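Local coordinates for protein isoprenyl transferase (PDB 3UGS) that probably catalyses the condensation of isopentenyl diphosphate with allylic diphosphates, using magnesium, to build long polyprenyl diphosphates as a homodimeric cis-prenyltransferase, at residues M43-E48 with R207-I212; F59-W64 with L102-D107; E84-F89 with I113-E118; K150-N155 with T160-L165. All blocks are in the same frame, centred on the assembly; numbering follows the deposited sequence.

All four contacts belong to one domain built round a parallel six-stranded sheet. Contact 1 joins helices 34-48 and 206-218 and closes the longest loop, so the other three are nested inside it. Contacts 2 and 3 alternate along the chain, since 84-89 falls between 59-64 and 102-107, and 113-118 follows; contact 4 comes after both. Contact 3 is a common neighbour: Met43 CE of contact 1 lies 3.6 Å from Phe89 CE2, and Leu105 CD1 of contact 2 lies 3.7 Å from Ile113 CD1. Contact 4 stands apart, its nearest atoms about 7 Å from contact 2. Contacts 2 and 4 also touch the second subunit, and contact 2 holds substrate-site residues, whereas contacts 1 and 3 pack helices.

Contact 1 of 4, residues M43-E48 with R207-I212; sequences MEVCME and REFKRI
Glu48 and Lys210 form a salt bridge between helix 34-48 and helix 206-218. The modelled distance from Lys210 NZ to Glu48 OE1, 2.4 Å, is shorter than such a bond should be, so the pairing is credible but its exact length is doubtful. Lys210 reaches the carboxylate by bending at chi2, chi3 and chi4; the two side chains cross at about a right angle, with Lys210 NZ lying 3.5 Å from Glu48 CB. The other carboxylate oxygen, Glu48 OE2, pairs with Lys206, a second lysine of helix 206-218. On the far side of that helix, Arg211 NH2 pairs with Glu208 OE2 at 2.8 Å.

Beneath the charges lies Val45, buried and pointing at the other helix. Its CG1, anti to the backbone N (chi1 167°), touches Lys210 CD at 3.9 Å and Phe209 CB at 4.0 Å, while CG2 approaches the Phe209 ring obliquely. A beta-branched, apolar valine suits the place by offering two methyls, to Phe209 and to the lysine methylenes. The short helix axes approach to 10.0 Å and cross at -43°. Phe209 also packs on Leu204, and Met43 and Cys46 reach Leu126 on the sheet.

Lysine suits the rim because its methylenes cover Val45 while its charge stays outside; the contact thus combines an apolar floor with an electrostatic clasp at the surface, probably weakened by solvent.

Contact 2 of 4, residues F59-W64 with L102-D107; sequences FSTENW and LSRLED
A substrate-site loop leaving strand 53-60 meets the loop after strand 94-99 through Trp64, which by similarity binds substrate, and Arg104. The Arg104 guanidinium lies flat on the indole, planes 16° apart, with Arg104 CZ 3.7 Å from Trp64 CD1. This is a stacked cation-pi pair, off-centre over the five-membered ring. A bend at chi3 (86°) turns the extended arginine so that its plane follows the ring. Behind the indole, over its opposite face, Phe59 CE2 sits 3.3 Å above the ring plane of Trp64, leaving the tryptophan sandwiched.

Ser60 to Asn63 form an ST motif: Ser60 OG accepts from Asn63 N at 3.2 Å, and Asn63 OD1 returns the favour, accepting from Ser60 N at 2.8 Å from above its carbonyl plane. A small hydroxyl and an amide suit this tight reciprocal grip. This probably steadies Asn63, which lines the ligand pocket and is by similarity the proton acceptor; its ND2 reaches Gly224 O of the second subunit.

At the indole edge, Leu105 CD2 touches Trp64 CZ2 at 4.1 Å. Arg104 O lies over the rim of the six-membered part, on the face the guanidinium covers, 3.6 Å from Trp64 CZ2. Trp64 NE1 is hydrogen-bonded to Ser133 OG, which, with the packing on both faces, limits the ring's rotation.

Contact 3 of 4, residues E84-F89 with I113-E118; sequences EALEKF and ITLVEE
Leu86 and Val116 are the centre of an apolar helix-to-helix contact between 68-88 and 107-120. The first helix connects strand 53-60 to strand 94-99 and the second connects strand 94-99 to strand 126-134, so these are the helices of two successive beta-alpha-beta crossovers. They run nearly parallel: the short axes come within 9.6 Å and differ by 20° in direction. The backbones approach most closely at Leu86 and Val116, whose CA atoms are 5.4 Å apart.

Two leucines fill the outer side. Leu115 CD2 is wedged against both methyls of Leu86, with Leu86 CD2 at 3.9 Å, and the two side chains cross at about a right angle. Leu86 CG meanwhile rests on Val116 CB at 4.1 Å. Deeper in, Val116 sends CG2, anti to its own backbone N, against Ala85 CB at 4.0 Å and over the Ala85 carbonyl O at 3.8 Å. Alanine suits this spot because a methyl group alone lets the valine come up to the helix backbone. Ala85 CB also lies over the centre of the Phe89 ring, 3.7 Å above it, and that ring packs on Val94, Leu96 and Val128 of the sheet.

At the margin a directed link joins the same two helices, as Lys119 NZ hydrogen-bonds Leu86 O. Between the segments themselves the contact is apolar packing, held by dispersion and the hydrophobic effect.

Contact 4 of 4, residues K150-N155 with T160-L165; sequences KKLELN and TQNLDL
Asn162 is the firm side of this contact, and Lys150 and Leu152 approach it from the solvent-exposed side. The 150-155 loop leaves helix 136-149 and runs into helix 156-161; beyond that helix the Asn162 side chain points toward the loop. Asn162 is buried: its ND2 bonds back to Asn158 O in helix 156-161, its backbone O accepts from Arg146, and its side chain lies against Val147. Asparagine suits this place because one amide can donate to the helix with its NH2 end and still leave OD1 to the lysine.

That oxygen is where Lys150 comes. Lys150 NZ makes a weak hydrogen bond of 3.3 Å to Asn162 OD1, and Lys150 CE is 3.5 Å from the same atom. The reach comes from a chain fully extended beyond CG, which a lysine provides at an exposed place. Leu152 adds only a light touch, CD1 to Asn162 ND2 at 4.2 Å, while it also packs on Val147 of helix 136-149.

Backbone turns shape the approach. Lys151, with positive phi of 64°, ends helix 136-149 in a Schellman motif, and Asn155, at the N-cap, uses its OD1 to hold Asn158 N and start the next helix. In the same loop, Leu154 packs on Ala144 of the second subunit.

With one weak bond, the lysine methylenes beside it and one distant leucine methyl, the contact is light; the bond of Asn162 ND2 to Asn158 O probably does more to fix the amide than the lysine does, and the nearby ammonium would probably polarise the amide only modestly.

Contact 1 of 4, residues M43-E48 with R207-I212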
# COMPACT_ATOMS: atom_id res chain seq x y z
N MET A 43 5.84 -13.48 -19.01
CA MET A 43 5.26 -14.80 -18.59
C MET A 43 6.30 -15.93 -18.66
O MET A 43 6.38 -16.82 -17.82
CB MET A 43 4.00 -15.16 -19.36
CG MET A 43 2.72 -14.63 -18.70
SD MET A 43 1.29 -14.37 -19.75
CE MET A 43 0.86 -16.06 -20.10
N GLU A 44 7.13 -15.85 -19.68
CA GLU A 44 8.24 -16.81 -19.82
C GLU A 44 9.24 -16.61 -18.66
O GLU A 44 9.75 -17.56 -18.07
CB GLU A 44 8.90 -16.69 -21.19
N VAL A 45 9.50 -15.35 -18.34
CA VAL A 45 10.47 -15.00 -17.25
C VAL A 45 9.99 -15.53 -15.87
O VAL A 45 10.73 -16.03 -15.05
CB VAL A 45 10.74 -13.49 -17.15
CG1 VAL A 45 11.47 -13.18 -15.85
CG2 VAL A 45 11.57 -13.02 -18.32
N CYS A 46 8.70 -15.41 -15.67
CA CYS A 46 8.06 -15.92 -14.44
C CYS A 46 8.25 -17.39 -14.25
O CYS A 46 8.54 -17.87 -13.15
CB CYS A 46 6.57 -15.60 -14.41
SG CYS A 46 6.22 -13.85 -14.02
N MET A 47 8.05 -18.11 -15.34
CA MET A 47 8.23 -19.60 -15.36
C MET A 47 9.69 -20.00 -15.10
O MET A 47 10.02 -20.79 -14.21
CB MET A 47 7.76 -20.21 -16.69
CG MET A 47 6.23 -20.19 -16.82
SD MET A 47 5.56 -20.49 -18.47
CE MET A 47 4.51 -21.90 -18.10
N GLU A 48 10.55 -19.38 -15.88
CA GLU A 48 12.02 -19.61 -15.80
C GLU A 48 12.52 -19.32 -14.39
O GLU A 48 13.42 -19.97 -13.88
CB GLU A 48 12.81 -18.74 -16.80
CG GLU A 48 12.52 -19.08 -18.25
CD GLU A 48 13.19 -18.12 -19.24
OE1 GLU A 48 14.10 -17.36 -18.83
OE2 GLU A 48 12.79 -18.11 -20.43
N ARG A 207 15.94 -9.60 -20.17
CA ARG A 207 17.20 -9.31 -19.42
C ARG A 207 16.88 -8.39 -18.26
O ARG A 207 17.34 -8.57 -17.12
CB ARG A 207 18.28 -8.66 -20.30
N GLU A 208 16.07 -7.39 -18.58
CA GLU A 208 15.65 -6.35 -17.61
C GLU A 208 14.73 -6.91 -16.49
O GLU A 208 14.99 -6.74 -15.29
CB GLU A 208 14.98 -5.17 -18.31
CG GLU A 208 14.48 -4.08 -17.36
CD GLU A 208 15.57 -3.07 -16.96
OE1 GLU A 208 16.75 -3.29 -17.34
OE2 GLU A 208 15.24 -2.07 -16.27
N PHE A 209 13.69 -7.59 -16.90
CA PHE A 209 12.84 -8.37 -15.95
C PHE A 209 13.71 -9.20 -15.01
O PHE A 209 13.58 -9.13 -13.81
CB PHE A 209 11.81 -9.29 -16.63
CG PHE A 209 10.71 -8.55 -17.34
CD1 PHE A 209 10.05 -7.48 -16.74
CD2 PHE A 209 10.29 -8.95 -18.62
CE1 PHE A 209 9.02 -6.81 -17.39
CE2 PHE A 209 9.25 -8.28 -19.28
CZ PHE A 209 8.62 -7.21 -18.66
N LYS A 210 14.59 -10.00 -15.59
CA LYS A 210 15.49 -10.87 -14.80
C LYS A 210 16.36 -10.08 -13.80
O LYS A 210 16.61 -10.50 -12.69
CB LYS A 210 16.48 -11.63 -15.69
CG LYS A 210 15.87 -12.47 -16.78
CD LYS A 210 15.35 -13.76 -16.20
CE LYS A 210 16.06 -14.96 -16.79
NZ LYS A 210 15.03 -16.00 -17.06
N ARG A 211 16.83 -8.95 -14.26
CA ARG A 211 17.71 -8.06 -13.45
C ARG A 211 17.02 -7.52 -12.18
O ARG A 211 17.49 -7.63 -11.04
CB ARG A 211 18.14 -6.88 -14.30
CG ARG A 211 19.49 -6.33 -13.91
CD ARG A 211 19.39 -4.94 -13.30
NE ARG A 211 18.71 -3.96 -14.15
CZ ARG A 211 18.00 -2.95 -13.66
NH1 ARG A 211 17.90 -2.79 -12.35
NH2 ARG A 211 17.38 -2.09 -14.45
N ILE A 212 15.88 -6.92 -12.46
CA ILE A 212 14.93 -6.43 -11.46
C ILE A 212 14.63 -7.54 -10.44
O ILE A 212 14.63 -7.35 -9.22
CB ILE A 212 13.61 -5.96 -12.12
CG1 ILE A 212 13.81 -4.58 -12.79
CG2 ILE A 212 12.46 -5.97 -11.10
CD1 ILE A 212 12.72 -4.18 -13.77

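Contact 2 of 4, residues F59-W64 with L102-D107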
# COMPACT_ATOMS: atom_id res chain seq x y z
N PHE A 59 -8.49 -3.03 -14.79
CA PHE A 59 -9.55 -2.04 -14.55
C PHE A 59 -9.95 -2.02 -13.05
O PHE A 59 -10.19 -3.07 -12.39
CB PHE A 59 -10.80 -2.34 -15.41
CG PHE A 59 -11.81 -1.21 -15.48
CD1 PHE A 59 -11.74 -0.24 -16.46
CD2 PHE A 59 -12.86 -1.12 -14.57
CE1 PHE A 59 -12.68 0.79 -16.55
CE2 PHE A 59 -13.80 -0.10 -14.63
CZ PHE A 59 -13.70 0.87 -15.61
N SER A 60 -10.06 -0.82 -12.53
CA SER A 60 -10.35 -0.67 -11.12
C SER A 60 -11.73 -0.15 -10.84
O SER A 60 -12.44 0.25 -11.75
CB SER A 60 -9.34 0.26 -10.45
OG SER A 60 -9.49 1.57 -10.96
N THR A 61 -12.10 -0.13 -9.56
CA THR A 61 -13.42 0.38 -9.16
C THR A 61 -13.57 1.88 -9.47
O THR A 61 -14.60 2.34 -9.91
CB THR A 61 -13.76 0.09 -7.68
OG1 THR A 61 -12.62 0.40 -6.84
CG2 THR A 61 -14.21 -1.39 -7.53
N GLU A 62 -12.50 2.62 -9.26
CA GLU A 62 -12.46 4.10 -9.56
C GLU A 62 -12.49 4.42 -11.07
O GLU A 62 -13.01 5.45 -11.49
CB GLU A 62 -11.24 4.78 -8.95
CG GLU A 62 -11.26 4.84 -7.44
CD GLU A 62 -10.97 3.46 -6.84
OE1 GLU A 62 -11.84 2.95 -6.10
OE2 GLU A 62 -9.88 2.87 -7.18
N ASN A 63 -11.93 3.51 -11.85
CA ASN A 63 -11.91 3.61 -13.33
C ASN A 63 -13.31 3.78 -13.92
O ASN A 63 -13.49 4.24 -15.06
CB ASN A 63 -11.23 2.41 -14.00
CG ASN A 63 -9.70 2.41 -13.83
OD1 ASN A 63 -9.06 1.36 -13.95
ND2 ASN A 63 -9.13 3.56 -13.58
N TRP A 64 -14.31 3.40 -13.14
CA TRP A 64 -15.73 3.56 -13.57
C TRP A 64 -16.14 5.00 -13.73
O TRP A 64 -17.18 5.31 -14.28
CB TRP A 64 -16.68 2.87 -12.62
CG TRP A 64 -16.62 1.38 -12.72
CD1 TRP A 64 -16.17 0.46 -11.77
CD2 TRP A 64 -17.04 0.58 -13.86
NE1 TRP A 64 -16.27 -0.82 -12.24
CE2 TRP A 64 -16.81 -0.82 -13.48
CE3 TRP A 64 -17.58 0.87 -15.09
CZ2 TRP A 64 -17.12 -1.86 -14.35
CZ3 TRP A 64 -17.88 -0.18 -15.93
CH2 TRP A 64 -17.64 -1.52 -15.58
N LEU A 102 -16.73 -8.49 -9.93
CA LEU A 102 -17.03 -8.90 -11.31
C LEU A 102 -18.50 -8.67 -11.63
O LEU A 102 -18.90 -8.67 -12.80
CB LEU A 102 -16.72 -10.37 -11.56
CG LEU A 102 -15.28 -10.86 -11.47
CD1 LEU A 102 -15.27 -12.33 -11.86
CD2 LEU A 102 -14.31 -10.04 -12.32
N SER A 103 -19.28 -8.45 -10.58
CA SER A 103 -20.75 -8.25 -10.74
C SER A 103 -21.07 -6.95 -11.45
O SER A 103 -22.16 -6.76 -11.95
CB SER A 103 -21.53 -8.31 -9.41
OG SER A 103 -21.60 -7.02 -8.83
N ARG A 104 -20.08 -6.07 -11.49
CA ARG A 104 -20.22 -4.71 -12.15
C ARG A 104 -19.98 -4.76 -13.66
O ARG A 104 -20.13 -3.77 -14.38
CB ARG A 104 -19.34 -3.65 -11.46
CG ARG A 104 -19.96 -3.17 -10.14
CD ARG A 104 -19.17 -2.05 -9.47
NE ARG A 104 -19.50 -0.69 -9.93
CZ ARG A 104 -19.02 0.42 -9.37
NH1 ARG A 104 -18.20 0.36 -8.31
NH2 ARG A 104 -19.36 1.61 -9.87
N LEU A 105 -19.66 -5.96 -14.13
CA LEU A 105 -19.32 -6.17 -15.54
C LEU A 105 -20.50 -6.61 -16.41
O LEU A 105 -21.39 -7.33 -15.98
CB LEU A 105 -18.19 -7.18 -15.71
CG LEU A 105 -16.83 -6.84 -15.04
CD1 LEU A 105 -15.89 -8.04 -15.10
CD2 LEU A 105 -16.15 -5.61 -15.64
N GLU A 106 -20.49 -6.17 -17.66
CA GLU A 106 -21.47 -6.65 -18.64
C GLU A 106 -21.46 -8.18 -18.69
O GLU A 106 -20.43 -8.82 -18.52
CB GLU A 106 -21.23 -6.08 -20.04
CG GLU A 106 -21.58 -4.61 -20.19
CD GLU A 106 -21.46 -4.12 -21.64
OE1 GLU A 106 -20.97 -4.88 -22.50
OE2 GLU A 106 -21.84 -2.95 -21.92
N ASP A 107 -22.62 -8.73 -18.98
CA ASP A 107 -22.83 -10.20 -19.09
C ASP A 107 -21.85 -10.92 -19.99
O ASP A 107 -21.27 -11.91 -19.62
CB ASP A 107 -24.24 -10.52 -19.61
CG ASP A 107 -25.31 -10.26 -18.58
OD1 ASP A 107 -24.98 -10.34 -17.38
OD2 ASP A 107 -26.46 -9.96 -18.98

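Contact 3 of 4, residues E84-F89 with I113-E118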
# COMPACT_ATOMS: atom_id res chain seq x y z
N GLU A 84 -7.11 -14.09 -26.79
CA GLU A 84 -5.71 -14.61 -26.82
C GLU A 84 -5.53 -15.69 -25.77
O GLU A 84 -4.95 -16.74 -26.00
CB GLU A 84 -4.65 -13.52 -26.56
CG GLU A 84 -4.23 -12.75 -27.80
CD GLU A 84 -3.16 -13.45 -28.62
OE1 GLU A 84 -2.59 -14.45 -28.15
OE2 GLU A 84 -2.89 -12.98 -29.76
N ALA A 85 -6.06 -15.39 -24.60
CA ALA A 85 -5.96 -16.31 -23.44
C ALA A 85 -6.80 -17.57 -23.65
O ALA A 85 -6.43 -18.66 -23.25
CB ALA A 85 -6.34 -15.60 -22.13
N LEU A 86 -7.94 -17.41 -24.30
CA LEU A 86 -8.77 -18.59 -24.67
C LEU A 86 -8.01 -19.45 -25.66
O LEU A 86 -8.15 -20.67 -25.69
CB LEU A 86 -10.10 -18.19 -25.32
CG LEU A 86 -11.27 -18.21 -24.35
CD1 LEU A 86 -12.44 -17.46 -24.99
CD2 LEU A 86 -11.63 -19.63 -23.89
N GLU A 87 -7.21 -18.77 -26.46
CA GLU A 87 -6.41 -19.43 -27.51
C GLU A 87 -5.14 -20.10 -26.96
O GLU A 87 -4.89 -21.30 -27.12
CB GLU A 87 -6.01 -18.43 -28.60
CG GLU A 87 -4.82 -18.87 -29.46
CD GLU A 87 -4.64 -18.04 -30.72
OE1 GLU A 87 -4.14 -16.88 -30.62
OE2 GLU A 87 -5.00 -18.55 -31.82
N LYS A 88 -4.36 -19.27 -26.31
CA LYS A 88 -2.95 -19.58 -25.94
C LYS A 88 -2.69 -20.10 -24.54
O LYS A 88 -1.64 -20.64 -24.30
CB LYS A 88 -2.05 -18.36 -26.17
CG LYS A 88 -1.89 -17.99 -27.64
CD LYS A 88 -1.03 -16.75 -27.86
CE LYS A 88 -0.90 -16.41 -29.34
NZ LYS A 88 -0.06 -15.19 -29.54
N PHE A 89 -3.65 -19.97 -23.64
CA PHE A 89 -3.37 -20.21 -22.18
C PHE A 89 -3.20 -21.67 -21.76
O PHE A 89 -2.19 -22.03 -21.16
CB PHE A 89 -4.37 -19.54 -21.25
CG PHE A 89 -3.89 -18.23 -20.68
CD1 PHE A 89 -4.28 -17.82 -19.40
CD2 PHE A 89 -3.07 -17.39 -21.41
CE1 PHE A 89 -3.84 -16.63 -18.87
CE2 PHE A 89 -2.63 -16.19 -20.89
CZ PHE A 89 -3.02 -15.81 -19.62
N ILE A 113 -14.93 -14.39 -19.26
CA ILE A 113 -13.99 -14.58 -18.12
C ILE A 113 -14.12 -15.98 -17.55
O ILE A 113 -13.14 -16.68 -17.38
CB ILE A 113 -14.21 -13.56 -16.98
CG1 ILE A 113 -13.63 -12.20 -17.36
CG2 ILE A 113 -13.56 -14.03 -15.68
CD1 ILE A 113 -14.32 -11.04 -16.68
N THR A 114 -15.35 -16.33 -17.23
CA THR A 114 -15.65 -17.63 -16.60
C THR A 114 -15.18 -18.76 -17.49
O THR A 114 -14.65 -19.76 -17.06
CB THR A 114 -17.15 -17.86 -16.37
OG1 THR A 114 -17.85 -17.34 -17.50
CG2 THR A 114 -17.64 -17.19 -15.07
N LEU A 115 -15.37 -18.54 -18.77
CA LEU A 115 -14.99 -19.51 -19.78
C LEU A 115 -13.51 -19.83 -19.74
O LEU A 115 -13.10 -20.99 -19.60
CB LEU A 115 -15.34 -19.00 -21.18
CG LEU A 115 -15.42 -20.12 -22.25
CD1 LEU A 115 -16.56 -21.09 -21.96
CD2 LEU A 115 -15.54 -19.50 -23.65
N VAL A 116 -12.70 -18.79 -19.88
CA VAL A 116 -11.23 -19.02 -19.92
C VAL A 116 -10.80 -19.54 -18.55
O VAL A 116 -9.95 -20.40 -18.43
CB VAL A 116 -10.41 -17.78 -20.34
CG1 VAL A 116 -10.63 -16.64 -19.37
CG2 VAL A 116 -8.92 -18.10 -20.40
N GLU A 117 -11.49 -19.07 -17.53
CA GLU A 117 -11.22 -19.54 -16.16
C GLU A 117 -11.36 -21.06 -16.05
O GLU A 117 -10.48 -21.76 -15.57
CB GLU A 117 -12.10 -18.87 -15.13
CG GLU A 117 -11.54 -17.55 -14.61
CD GLU A 117 -12.41 -16.88 -13.52
OE1 GLU A 117 -13.64 -17.14 -13.46
OE2 GLU A 117 -11.85 -16.09 -12.72
N GLU A 118 -12.50 -21.53 -16.49
CA GLU A 118 -12.86 -22.96 -16.47
C GLU A 118 -11.88 -23.75 -17.33
O GLU A 118 -11.35 -24.78 -16.94
CB GLU A 118 -14.30 -23.19 -16.97

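Contact 4 of 4, residues K150-N155 with T160-L165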
# COMPACT_ATOMS: atom_id res chain seq x y z
N LYS A 150 -19.27 -16.26 7.57
CA LYS A 150 -18.78 -17.61 7.98
C LYS A 150 -18.70 -17.79 9.49
O LYS A 150 -18.30 -18.84 10.01
CB LYS A 150 -17.41 -17.91 7.37
CG LYS A 150 -17.43 -18.11 5.87
CD LYS A 150 -16.02 -18.41 5.37
CE LYS A 150 -15.95 -18.62 3.87
NZ LYS A 150 -14.69 -19.32 3.52
N LYS A 151 -19.08 -16.75 10.19
CA LYS A 151 -19.10 -16.78 11.67
C LYS A 151 -17.70 -16.95 12.26
O LYS A 151 -17.52 -17.45 13.35
CB LYS A 151 -19.98 -17.92 12.18
CG LYS A 151 -21.48 -17.74 11.90
CD LYS A 151 -22.24 -18.96 12.42
CE LYS A 151 -23.74 -18.88 12.18
NZ LYS A 151 -24.46 -20.04 12.79
N LEU A 152 -16.72 -16.54 11.50
CA LEU A 152 -15.32 -16.53 11.96
C LEU A 152 -15.03 -15.28 12.75
O LEU A 152 -15.70 -14.26 12.60
CB LEU A 152 -14.34 -16.61 10.79
CG LEU A 152 -14.44 -17.94 10.01
CD1 LEU A 152 -13.62 -17.95 8.71
CD2 LEU A 152 -14.02 -19.07 10.98
N GLU A 153 -14.01 -15.37 13.59
CA GLU A 153 -13.50 -14.20 14.30
C GLU A 153 -12.83 -13.22 13.32
O GLU A 153 -12.07 -13.61 12.43
CB GLU A 153 -12.49 -14.58 15.38
CG GLU A 153 -12.04 -13.43 16.28
CD GLU A 153 -10.72 -13.76 16.99
OE1 GLU A 153 -10.46 -14.98 17.22
OE2 GLU A 153 -9.94 -12.82 17.30
N LEU A 154 -13.12 -11.96 13.52
CA LEU A 154 -12.62 -10.91 12.64
C LEU A 154 -11.21 -10.53 13.09
O LEU A 154 -10.99 -9.77 14.00
CB LEU A 154 -13.56 -9.72 12.64
CG LEU A 154 -13.36 -8.70 11.53
CD1 LEU A 154 -13.34 -9.30 10.12
CD2 LEU A 154 -14.44 -7.62 11.60
N ASN A 155 -10.25 -11.13 12.43
CA ASN A 155 -8.85 -10.91 12.73
C ASN A 155 -8.03 -10.86 11.44
O ASN A 155 -8.55 -11.05 10.36
CB ASN A 155 -8.34 -11.93 13.75
CG ASN A 155 -8.29 -13.37 13.22
OD1 ASN A 155 -8.30 -13.64 12.01
ND2 ASN A 155 -8.21 -14.29 14.13
N THR A 160 -7.28 -12.17 5.70
CA THR A 160 -6.34 -12.56 4.65
C THR A 160 -6.86 -13.72 3.81
O THR A 160 -6.91 -13.67 2.60
CB THR A 160 -4.98 -12.94 5.27
OG1 THR A 160 -4.51 -11.79 5.99
CG2 THR A 160 -4.00 -13.35 4.27
N GLN A 161 -7.23 -14.78 4.50
CA GLN A 161 -7.65 -16.05 3.84
C GLN A 161 -8.95 -15.89 3.04
O GLN A 161 -9.33 -16.74 2.27
CB GLN A 161 -7.81 -17.21 4.82
CG GLN A 161 -6.49 -17.66 5.44
CD GLN A 161 -5.34 -17.72 4.41
OE1 GLN A 161 -4.31 -16.99 4.55
NE2 GLN A 161 -5.50 -18.60 3.38
N ASN A 162 -9.65 -14.82 3.28
CA ASN A 162 -10.91 -14.56 2.58
C ASN A 162 -10.85 -13.48 1.51
O ASN A 162 -11.87 -13.16 0.86
CB ASN A 162 -12.06 -14.29 3.56
CG ASN A 162 -12.56 -15.56 4.22
OD1 ASN A 162 -13.33 -16.32 3.59
ND2 ASN A 162 -12.11 -15.84 5.45
N LEU A 163 -9.66 -12.95 1.32
CA LEU A 163 -9.41 -12.03 0.20
C LEU A 163 -9.66 -12.77 -1.11
O LEU A 163 -9.62 -13.97 -1.16
CB LEU A 163 -8.02 -11.42 0.23
CG LEU A 163 -7.72 -10.39 1.31
CD1 LEU A 163 -6.20 -10.26 1.45
CD2 LEU A 163 -8.37 -9.05 1.00
N ASP A 164 -9.98 -12.02 -2.16
CA ASP A 164 -10.08 -12.60 -3.52
C ASP A 164 -8.75 -13.29 -3.85
O ASP A 164 -8.71 -14.28 -4.56
CB ASP A 164 -10.29 -11.54 -4.59
CG ASP A 164 -11.72 -11.07 -4.68
OD1 ASP A 164 -12.62 -11.62 -3.98
OD2 ASP A 164 -11.96 -10.15 -5.51
N LEU A 165 -7.67 -12.70 -3.34
CA LEU A 165 -6.29 -13.18 -3.55
C LEU A 165 -5.47 -13.14 -2.27
O LEU A 165 -4.76 -12.18 -2.00
CB LEU A 165 -5.60 -12.38 -4.66
CG LEU A 165 -4.21 -12.86 -5.09
CD1 LEU A 165 -4.19 -14.28 -5.62
CD2 LEU A 165 -3.70 -11.88 -6.13